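Local coordinates for protein aminotransferase (Streptomyces pactum, PDB 4ZM4) that belongs to the class-III aminotransferases, pyridoxal-phosphate-dependent enzymes with a large mixed-sheet core, and here binds pyridoxal-5'-phosphate and the P3B ligand, at residues B[140-145]-B[210-215]. The protein carries 1 engineered substitution. Residues are numbered along the deposited sequence; the frame is centred on the assembly and turned at random.
Sequences RTLVVT and DRIAAV
Arg140 reaches from 140-145 across the start of 210-215 and holds on to its backbone. Its CB rests 3.8 Å from Ala213 CB and also lies close to the carbonyl oxygen of Arg211. CG sits beside the backbone N (chi1 -54°), and from there the chain runs extended, bringing CD to 3.3 Å from Ile212 O. NE and CZ then pass under Asp210 O, which stands 3.0 Å above the guanidinium plane over its centre; this is a contact with the face, not a hydrogen bond. NH1 donates to Ile212 O (2.9 Å), approaching from above that carbonyl's plane, and NH2 bonds to Ser244 O, so two backbone carbonyls from different parts of the chain fix the rotation of the group.

Beyond the arginine the two strands pair in parallel. Leu142 O accepts a hydrogen bond from Ala213 N at 2.8 Å, bent to 137° at the hydrogen, and a weak one from Ala214 N. Val144 N donates to Ala214 O (2.9 Å) in a straighter bond. With CG anti to the backbone N (chi1 -175°), Leu142 carries its CD2 methyl to Ile212 CG1 and over one face of the Arg211 guanidinium, whose NH1 forms a salt bridge with Asp208. Val144 CB touches Val215 CG2, the two valines running abreast on one face of the sheet, and Val144 CG2 also packs 3.9 Å from Ile212 CD1.

This pairing joins adjacent parallel strands toward one side of the mostly parallel seven-stranded sheet that forms the core of the large domain, as in fold-type-I pyridoxal-phosphate enzymes; 142-146 lies between 212-217 and the outermost strand 190-193. Val143 and Ala214 face helix 123-138, while Val144, Ile212 and Val215 pack against helix 198-208 on the opposite face.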
loop_
_atom_site.group_PDB
_atom_site.type_symbol
_atom_site.label_atom_id
_atom_site.label_comp_id
_atom_site.label_asym_id
_atom_site.label_seq_id
_atom_site.Cartn_x
_atom_site.Cartn_y
_atom_site.Cartn_z
ATOM N N ARG B 140 -6.147 -6.369 24.600
ATOM C CA ARG B 140 -7.596 -6.222 24.409
ATOM C C ARG B 140 -7.865 -6.320 22.932
ATOM O O ARG B 140 -6.936 -6.394 22.146
ATOM C CB ARG B 140 -8.087 -4.879 24.971
ATOM C CG ARG B 140 -7.707 -4.641 26.431
ATOM C CD ARG B 140 -8.024 -3.200 26.867
ATOM N NE ARG B 140 -7.613 -2.891 28.237
ATOM C CZ ARG B 140 -7.825 -1.730 28.849
ATOM N NH1 ARG B 140 -8.470 -0.753 28.225
ATOM N NH2 ARG B 140 -7.369 -1.527 30.083
ATOM N N THR B 141 -9.132 -6.339 22.544
ATOM C CA THR B 141 -9.497 -6.467 21.156
ATOM C C THR B 141 -10.423 -5.367 20.618
ATOM O O THR B 141 -10.357 -5.041 19.437
ATOM C CB THR B 141 -10.106 -7.853 20.872
ATOM O OG1 THR B 141 -11.311 -7.992 21.610
ATOM C CG2 THR B 141 -9.156 -8.949 21.282
ATOM N N LEU B 142 -11.252 -4.776 21.485
ATOM C CA LEU B 142 -12.295 -3.835 21.057
ATOM C C LEU B 142 -11.743 -2.522 20.557
ATOM O O LEU B 142 -10.951 -1.855 21.267
ATOM C CB LEU B 142 -13.251 -3.614 22.223
ATOM C CG LEU B 142 -14.503 -2.755 21.992
ATOM C CD1 LEU B 142 -15.403 -3.331 20.883
ATOM C CD2 LEU B 142 -15.299 -2.592 23.274
ATOM N N VAL B 143 -12.159 -2.100 19.371
ATOM C CA VAL B 143 -11.763 -0.790 18.835
ATOM C C VAL B 143 -12.982 0.102 18.623
ATOM O O VAL B 143 -14.028 -0.377 18.174
ATOM C CB VAL B 143 -10.984 -0.931 17.520
ATOM C CG1 VAL B 143 -10.693 0.428 16.878
ATOM C CG2 VAL B 143 -9.685 -1.684 17.743
ATOM N N VAL B 144 -12.843 1.391 18.947
ATOM C CA VAL B 144 -13.917 2.363 18.817
ATOM C C VAL B 144 -13.644 3.284 17.623
ATOM O O VAL B 144 -12.504 3.764 17.445
ATOM C CB VAL B 144 -14.045 3.242 20.072
ATOM C CG1 VAL B 144 -15.053 4.365 19.849
ATOM C CG2 VAL B 144 -14.425 2.399 21.306
ATOM N N THR B 145 -14.671 3.487 16.796
ATOM C CA THR B 145 -14.605 4.408 15.671
ATOM C C THR B 145 -15.727 5.444 15.774
ATOM O O THR B 145 -16.638 5.306 16.596
ATOM C CB THR B 145 -14.780 3.663 14.344
ATOM O OG1 THR B 145 -16.055 3.031 14.322
ATOM C CG2 THR B 145 -13.735 2.624 14.159
ATOM N N ASP B 210 -12.661 -0.440 30.200
ATOM C CA ASP B 210 -11.658 -1.466 30.496
ATOM C C ASP B 210 -11.438 -2.564 29.451
ATOM O O ASP B 210 -10.427 -3.273 29.526
ATOM C CB ASP B 210 -11.961 -2.131 31.839
ATOM C CG ASP B 210 -13.283 -2.896 31.837
ATOM O OD1 ASP B 210 -14.317 -2.320 31.438
ATOM O OD2 ASP B 210 -13.300 -4.063 32.290
ATOM N N ARG B 211 -12.347 -2.681 28.473
ATOM C CA ARG B 211 -12.225 -3.670 27.345
ATOM C C ARG B 211 -11.708 -3.024 26.060
ATOM O O ARG B 211 -11.521 -3.707 25.072
ATOM C CB ARG B 211 -13.581 -4.269 26.905
ATOM C CG ARG B 211 -14.446 -4.906 27.918
ATOM C CD ARG B 211 -15.901 -4.913 27.455
ATOM N NE ARG B 211 -16.048 -5.560 26.183
ATOM C CZ ARG B 211 -17.099 -5.440 25.353
ATOM N NH1 ARG B 211 -18.116 -4.630 25.598
ATOM N NH2 ARG B 211 -17.112 -6.154 24.258
ATOM N N ILE B 212 -11.528 -1.716 26.049
ATOM C CA ILE B 212 -11.183 -1.026 24.803
ATOM C C ILE B 212 -9.671 -1.005 24.569
ATOM O O ILE B 212 -8.913 -0.402 25.347
ATOM C CB ILE B 212 -11.788 0.399 24.775
ATOM C CG1 ILE B 212 -13.304 0.296 24.730
ATOM C CG2 ILE B 212 -11.259 1.189 23.556
ATOM C CD1 ILE B 212 -14.035 1.556 25.114
ATOM N N ALA B 213 -9.232 -1.617 23.458
ATOM C CA ALA B 213 -7.840 -1.536 23.040
ATOM C C ALA B 213 -7.494 -0.152 22.527
ATOM O O ALA B 213 -6.419 0.378 22.812
ATOM C CB ALA B 213 -7.558 -2.567 21.960
ATOM N N ALA B 214 -8.367 0.429 21.702
ATOM C CA ALA B 214 -8.081 1.726 21.053
ATOM C C ALA B 214 -9.340 2.481 20.673
ATOM O O ALA B 214 -10.360 1.905 20.344
ATOM C CB ALA B 214 -7.209 1.535 19.815
ATOM N N VAL B 215 -9.238 3.798 20.704
ATOM C CA VAL B 215 -10.140 4.656 20.000
ATOM C C VAL B 215 -9.370 5.230 18.811
ATOM O O VAL B 215 -8.353 5.919 18.992
ATOM C CB VAL B 215 -10.611 5.799 20.862
ATOM C CG1 VAL B 215 -11.573 6.671 20.066
ATOM C CG2 VAL B 215 -11.281 5.268 22.132
#